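Local coordinates for enoyl-CoA hydratase/isomerase family protein (PDB 3OT6) that probably acts on acyl-CoA thioesters, as a member of the enoyl-CoA hydratase/isomerase family with the crotonase-like fold, at residues G63-L66 against K67-T70. Residues are numbered along the deposited sequence; the frame is centred on the assembly and turned at random.
Sequences GYDL and KVMT
Y64 and M69 meet where a loop of the crotonase-like fold turns into the short helix 66-71. D65 holds the N-cap position and opens the first turn. Y64 CB lies 4.0 Å from M69 CG. Beyond that point the M69 chain, bent at chi2 and chi3, carries its selenium to the tyrosine ring. M69 SE sits 5.0 Å from the centroid of the Y64 ring and 31° off the ring normal, an oblique Met-aromatic contact made by selenomethionine. M69 CG also rests 3.3 Å from D65 O. That oxygen accepts the first helical bond, from M69 N at 3.0 Å, with the donor in the carbonyl plane.

With CG anti to the backbone N (chi1 -166°), D65 turns OD1 to within 3.1 Å of K67 N. K67 runs alongside the D65 side chain, both pointing the same way. The D65 and V68 side chains cross, bringing V68 CG2 to 4.1 Å from D65 CG.

At the next carbonyl, L66 O takes two hydrogen bonds from T70. T70 N gives the helical bond at 2.9 Å. T70 OG1 stands between its backbone N and its carbonyl carbon (chi1 56°), which brings it to L66 O at 2.8 Å, from the opposite face of the carbonyl plane.

Helix 73-91 borders the turn, with L79 touching Y64 and V68, and V80 touching Y64 and M69. D65 is tied through its backbone to I29 and touches A28 and S30. The M69 side chain also lies near a bound methylpentanediol, probably from the crystallisation liquor, and V68 O is hydrogen-bonded to S71 OG.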
# COMPACT_ATOMS: atom_id res chain seq x y z
N GLY A 63 -8.17 -5.23 2.58
CA GLY A 63 -8.70 -4.41 1.50
C GLY A 63 -9.73 -3.40 1.96
O GLY A 63 -9.89 -3.21 3.16
N TYR A 64 -10.44 -2.79 0.99
CA TYR A 64 -11.42 -1.75 1.24
C TYR A 64 -12.51 -2.32 2.11
O TYR A 64 -12.82 -3.53 2.04
CB TYR A 64 -12.03 -1.29 -0.06
CG TYR A 64 -11.22 -0.29 -0.86
CD1 TYR A 64 -10.82 0.91 -0.30
CD2 TYR A 64 -10.88 -0.54 -2.20
CE1 TYR A 64 -10.09 1.86 -1.02
CE2 TYR A 64 -10.14 0.39 -2.94
CZ TYR A 64 -9.77 1.61 -2.33
OH TYR A 64 -9.02 2.57 -2.98
N ASP A 65 -13.04 -1.45 2.97
CA ASP A 65 -14.21 -1.77 3.81
C ASP A 65 -15.41 -2.09 2.91
O ASP A 65 -15.92 -1.21 2.20
CB ASP A 65 -14.57 -0.57 4.68
CG ASP A 65 -15.53 -0.93 5.80
OD1 ASP A 65 -16.36 -1.86 5.66
OD2 ASP A 65 -15.46 -0.30 6.86
N LEU A 66 -15.85 -3.34 2.94
CA LEU A 66 -16.92 -3.86 2.06
C LEU A 66 -18.27 -3.26 2.42
O LEU A 66 -19.10 -2.96 1.56
CB LEU A 66 -17.00 -5.38 2.21
CG LEU A 66 -16.53 -6.33 1.09
CD1 LEU A 66 -17.79 -6.66 0.26
CD2 LEU A 66 -15.31 -5.83 0.19
N LYS A 67 -18.47 -3.09 3.72
CA LYS A 67 -19.63 -2.42 4.23
C LYS A 67 -19.80 -1.04 3.58
O LYS A 67 -20.83 -0.79 2.99
CB LYS A 67 -19.53 -2.39 5.77
CG LYS A 67 -20.81 -2.01 6.50
CD LYS A 67 -20.90 -0.47 6.73
CE LYS A 67 -22.21 -0.07 7.49
NZ LYS A 67 -22.57 -1.12 8.54
N VAL A 68 -18.78 -0.17 3.61
CA VAL A 68 -18.84 1.10 2.88
C VAL A 68 -19.04 0.94 1.38
O VAL A 68 -19.84 1.68 0.79
CB VAL A 68 -17.61 2.02 3.13
CG1 VAL A 68 -17.65 3.30 2.24
CG2 VAL A 68 -17.55 2.40 4.55
N MSE A 69 -18.34 -0.03 0.79
CA MSE A 69 -18.37 -0.27 -0.67
C MSE A 69 -19.75 -0.59 -1.21
O MSE A 69 -20.14 -0.15 -2.30
CB MSE A 69 -17.39 -1.38 -1.07
CG MSE A 69 -15.89 -0.91 -1.04
SE MSE A 69 -15.41 0.27 -2.53
CE MSE A 69 -16.19 -0.79 -3.95
N THR A 70 -20.47 -1.37 -0.42
CA THR A 70 -21.78 -1.86 -0.82
C THR A 70 -22.90 -0.96 -0.31
O THR A 70 -24.05 -1.22 -0.57
CB THR A 70 -22.00 -3.35 -0.40
OG1 THR A 70 -21.79 -3.52 1.02
CG2 THR A 70 -21.07 -4.27 -1.21